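Lipase-specific foldase (Burkholderia glumae, PDB 2ES4) helps the extracellular lipase to fold while that enzyme passes through the periplasm. Local coordinates at residues E277-R282 / A321-S326; Q309-T314 / S326-A331. All blocks are in the same frame, centred on the assembly; numbering follows the deposited sequence.

Overall arrangement
Both contacts lie in the helical C-terminal part of the chain, their centres about 8 Å apart and about 30 and 33 Å from the centre of the chain. Helix 320-328 is common to them: interaction 1 joins it to helix 263-294, interaction 2 to helix 300-314, and S326 belongs to both. Along the chain the segments alternate, 277-282, 309-314, 321-326 and 326-331, so the last helix folds back against the two that precede it. The contacts touch directly, R311 packing beside A321 and A325, and L327 against W279. R323, S326 and R329 also bond to the other protein of the assembly, which is consistent with helices 263-294 and 300-314 holding helix 320-328 against that partner.

Interaction 1 of 2, residues E277-R282 / A321-S326; sequences EAWQTR and AIRAAS
The guanidinium of R323 lies flat on the indole of W279, the two planes only 6° apart and their centres separated by 3.8 Å. It covers the pyrrole half of the ring: CZ of R323 stands 3.8 Å from the centroid of the five-membered ring, over the face, a cation-pi arrangement. NH1 and the indole NE1 are both donors and share no hydrogen bond; seen from the guanidinium, NE1 sits over its centre. The benzo half meets the aliphatic part of the arginine, CD of R323 making a CH-pi contact 4.1 Å from the six-membered centroid. Farther along the rim, CH2 of W279 reaches CB of A324 at 4.3 Å, and the backbone N of A324 faces the ring edge near its plane. The arginine can run along the indole because CG is anti to the backbone N (chi1 -163°) and the chain stays extended to NE.

This is helix-to-helix packing through one large aromatic: W279 projects from helix 263-294 and reaches across to helix 320-328, where the nearest CA atoms, those of W279 and A324, are still 9.8 Å apart. The indole edge abuts A324, while R323 lies over a face.

Around this pair, the ring of F315 meets W279 with planes at about 45°, and side chains of E320 and L327 also touch the indole. R282, one turn along from W279, brings NH2 to the indole edge in plane and forms a salt bridge through NH1 to E320. The polar end of R323 also has a partner beyond the stack: its NH2 forms a salt bridge with an acidic side chain of the other protein chain.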
# COMPACT_ATOMS: atom_id res chain seq x y z
N GLU B 277 19.94 -22.50 3.29
CA GLU B 277 20.24 -23.92 3.48
C GLU B 277 20.59 -24.23 4.93
O GLU B 277 20.11 -25.23 5.47
CB GLU B 277 21.37 -24.36 2.55
CG GLU B 277 20.91 -24.49 1.10
CD GLU B 277 21.97 -25.04 0.17
OE1 GLU B 277 22.91 -25.71 0.65
OE2 GLU B 277 21.84 -24.81 -1.05
N ALA B 278 21.33 -23.33 5.58
CA ALA B 278 21.71 -23.49 6.98
C ALA B 278 20.49 -23.39 7.87
O ALA B 278 20.35 -24.15 8.83
CB ALA B 278 22.72 -22.47 7.38
N TRP B 279 19.59 -22.46 7.52
CA TRP B 279 18.35 -22.29 8.27
C TRP B 279 17.51 -23.56 8.18
O TRP B 279 17.01 -24.04 9.20
CB TRP B 279 17.55 -21.08 7.75
CG TRP B 279 16.09 -21.08 8.17
CD1 TRP B 279 15.01 -21.40 7.39
CD2 TRP B 279 15.57 -20.80 9.47
NE1 TRP B 279 13.85 -21.36 8.13
CE2 TRP B 279 14.16 -20.98 9.41
CE3 TRP B 279 16.15 -20.41 10.70
CZ2 TRP B 279 13.32 -20.79 10.53
CZ3 TRP B 279 15.31 -20.21 11.82
CH2 TRP B 279 13.91 -20.41 11.72
N GLN B 280 17.35 -24.08 6.96
CA GLN B 280 16.57 -25.30 6.75
C GLN B 280 17.13 -26.46 7.56
O GLN B 280 16.37 -27.18 8.19
CB GLN B 280 16.52 -25.66 5.27
CG GLN B 280 15.67 -24.71 4.43
CD GLN B 280 15.81 -24.97 2.94
OE1 GLN B 280 15.57 -26.08 2.47
NE2 GLN B 280 16.19 -23.94 2.19
N THR B 281 18.45 -26.58 7.59
CA THR B 281 19.11 -27.65 8.35
C THR B 281 18.87 -27.49 9.85
O THR B 281 18.54 -28.47 10.53
CB THR B 281 20.62 -27.68 8.06
OG1 THR B 281 20.83 -28.00 6.69
CG2 THR B 281 21.33 -28.72 8.94
N ARG B 282 19.02 -26.27 10.35
CA ARG B 282 18.81 -26.00 11.77
C ARG B 282 17.35 -26.18 12.18
O ARG B 282 17.07 -26.73 13.24
CB ARG B 282 19.29 -24.60 12.14
CG ARG B 282 20.80 -24.42 12.03
CD ARG B 282 21.27 -23.04 12.47
NE ARG B 282 20.90 -21.97 11.54
CZ ARG B 282 19.95 -21.05 11.77
NH1 ARG B 282 19.26 -21.07 12.91
NH2 ARG B 282 19.72 -20.11 10.87
N ALA B 321 13.32 -17.31 16.64
CA ALA B 321 12.41 -18.10 17.48
C ALA B 321 10.98 -17.87 17.00
O ALA B 321 10.18 -18.81 16.90
CB ALA B 321 12.55 -17.71 18.93
N ILE B 322 10.68 -16.62 16.64
CA ILE B 322 9.37 -16.25 16.13
C ILE B 322 9.14 -16.92 14.78
O ILE B 322 8.04 -17.40 14.50
CB ILE B 322 9.22 -14.72 16.00
CG1 ILE B 322 9.25 -14.08 17.39
CG2 ILE B 322 7.93 -14.36 15.27
CD1 ILE B 322 9.06 -12.58 17.41
N ARG B 323 10.19 -16.98 13.96
CA ARG B 323 10.09 -17.60 12.65
C ARG B 323 9.85 -19.09 12.75
O ARG B 323 9.05 -19.64 12.00
CB ARG B 323 11.35 -17.34 11.82
CG ARG B 323 11.12 -17.62 10.34
CD ARG B 323 12.36 -17.44 9.51
NE ARG B 323 12.12 -17.83 8.12
CZ ARG B 323 13.08 -18.08 7.23
NH1 ARG B 323 14.36 -17.97 7.56
NH2 ARG B 323 12.75 -18.42 5.99
N ALA B 324 10.53 -19.75 13.69
CA ALA B 324 10.36 -21.18 13.88
C ALA B 324 8.93 -21.48 14.33
O ALA B 324 8.34 -22.47 13.90
CB ALA B 324 11.35 -21.71 14.87
N ALA B 325 8.36 -20.58 15.14
CA ALA B 325 6.98 -20.72 15.62
C ALA B 325 6.02 -20.67 14.45
O ALA B 325 5.07 -21.45 14.38
CB ALA B 325 6.65 -19.63 16.63
N SER B 326 6.32 -19.79 13.49
CA SER B 326 5.54 -19.64 12.27
C SER B 326 5.59 -20.92 11.45
O SER B 326 4.55 -21.43 11.03
CB SER B 326 6.05 -18.47 11.43
OG SER B 326 5.48 -18.49 10.13

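Interaction 2 of 2, residues Q309-T314 / S326-A331; sequences QLRQQT and SLDRGA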
# COMPACT_ATOMS: atom_id res chain seq x y z
N GLN B 309 9.84 -23.16 24.93
CA GLN B 309 11.12 -23.08 25.63
C GLN B 309 12.24 -23.63 24.75
O GLN B 309 13.29 -23.01 24.65
CB GLN B 309 11.05 -23.85 26.95
CG GLN B 309 12.35 -23.89 27.72
CD GLN B 309 12.21 -24.56 29.06
OE1 GLN B 309 11.82 -25.72 29.16
NE2 GLN B 309 12.52 -23.82 30.12
N LEU B 310 11.99 -24.78 24.12
CA LEU B 310 12.97 -25.39 23.23
C LEU B 310 13.29 -24.44 22.08
O LEU B 310 14.45 -24.30 21.71
CB LEU B 310 12.45 -26.72 22.67
CG LEU B 310 13.31 -27.37 21.58
CD1 LEU B 310 14.64 -27.83 22.15
CD2 LEU B 310 12.57 -28.51 20.95
N ARG B 311 12.26 -23.78 21.55
CA ARG B 311 12.45 -22.83 20.46
C ARG B 311 13.31 -21.66 20.89
O ARG B 311 14.23 -21.28 20.17
CB ARG B 311 11.11 -22.29 19.98
CG ARG B 311 10.69 -22.80 18.65
CD ARG B 311 9.52 -22.08 18.05
NE ARG B 311 8.25 -22.26 18.75
CZ ARG B 311 7.81 -21.46 19.73
NH1 ARG B 311 8.54 -20.43 20.13
NH2 ARG B 311 6.66 -21.73 20.32
N GLN B 312 13.04 -21.13 22.08
CA GLN B 312 13.79 -20.01 22.64
C GLN B 312 15.25 -20.34 22.91
O GLN B 312 16.11 -19.47 22.79
CB GLN B 312 13.14 -19.53 23.94
CG GLN B 312 12.28 -18.27 23.81
CD GLN B 312 11.06 -18.47 22.93
OE1 GLN B 312 11.17 -18.58 21.71
NE2 GLN B 312 9.89 -18.50 23.55
N GLN B 313 15.52 -21.59 23.25
CA GLN B 313 16.89 -22.02 23.53
C GLN B 313 17.66 -22.38 22.27
O GLN B 313 18.88 -22.21 22.21
CB GLN B 313 16.89 -23.22 24.48
CG GLN B 313 16.18 -22.97 25.79
CD GLN B 313 16.06 -24.21 26.65
OE1 GLN B 313 15.62 -25.27 26.18
NE2 GLN B 313 16.45 -24.10 27.91
N THR B 314 16.94 -22.84 21.25
CA THR B 314 17.54 -23.26 19.98
C THR B 314 17.81 -22.11 19.00
O THR B 314 18.83 -22.12 18.29
CB THR B 314 16.63 -24.31 19.28
OG1 THR B 314 16.40 -25.40 20.18
CG2 THR B 314 17.28 -24.85 18.01
N SER B 326 6.32 -19.79 13.49
CA SER B 326 5.54 -19.64 12.27
C SER B 326 5.59 -20.92 11.45
O SER B 326 4.55 -21.43 11.03
CB SER B 326 6.05 -18.47 11.43
OG SER B 326 5.48 -18.49 10.13
N LEU B 327 6.80 -21.44 11.23
CA LEU B 327 6.95 -22.67 10.47
C LEU B 327 6.28 -23.87 11.13
O LEU B 327 5.77 -24.75 10.45
CB LEU B 327 8.42 -22.96 10.17
CG LEU B 327 9.00 -22.39 8.87
CD1 LEU B 327 8.68 -20.92 8.74
CD2 LEU B 327 10.50 -22.63 8.82
N ASP B 328 6.24 -23.86 12.46
CA ASP B 328 5.59 -24.93 13.23
C ASP B 328 4.08 -24.96 13.03
O ASP B 328 3.44 -26.00 13.23
CB ASP B 328 5.87 -24.78 14.72
CG ASP B 328 7.28 -25.19 15.12
OD1 ASP B 328 8.03 -25.76 14.29
OD2 ASP B 328 7.63 -24.96 16.29
N ARG B 329 3.51 -23.82 12.63
CA ARG B 329 2.07 -23.70 12.41
C ARG B 329 1.60 -24.11 11.02
O ARG B 329 0.46 -23.84 10.64
CB ARG B 329 1.59 -22.29 12.75
CG ARG B 329 1.67 -21.96 14.24
CD ARG B 329 0.99 -20.64 14.58
NE ARG B 329 1.69 -19.48 14.02
CZ ARG B 329 2.65 -18.80 14.64
NH1 ARG B 329 3.06 -19.14 15.85
NH2 ARG B 329 3.21 -17.76 14.03
N GLY B 330 2.46 -24.79 10.28
CA GLY B 330 2.07 -25.23 8.95
C GLY B 330 2.76 -26.51 8.56
O GLY B 330 3.28 -27.23 9.42
N ALA B 331 2.77 -26.79 7.26
CA ALA B 331 3.40 -27.98 6.72
C ALA B 331 4.86 -27.71 6.36
O ALA B 331 5.17 -27.32 5.24
CB ALA B 331 2.63 -28.47 5.49
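R311 and D328 pass each other in opposite directions, the arginine coming from helix 300-314 and the aspartate from segment 326-331. Their flat groups are not aligned for a paired, two-pronged bridge: guanidinium and carboxylate planes stand 57° apart, and a single oxygen is involved. OD2 of D328 lies at the edge of the guanidinium, near its plane, 3.7 Å from NE of R311, a long salt bridge; CD of R311 is almost as near. A bend at chi3 (-68°) turns the guanidinium away from the line of the preceding methylenes and leaves NE as the nitrogen nearest the acid.

The carboxylate has stronger partners on helix 263-294: OD1 accepts a hydrogen bond from Y283 and pairs with R290, and OD2 is bonded to Y286. D328 thereby links helix 320-328 to helix 263-294 as well as to helix 300-314. The aliphatic part of R311 packs on A324 and A325.

NE of R311 is buried by this contact with no hydrogen-bonding partner in the model, so the attraction to D328 is probably mainly electrostatic, a secondary pull on a carboxylate already held by two tyrosines and R290.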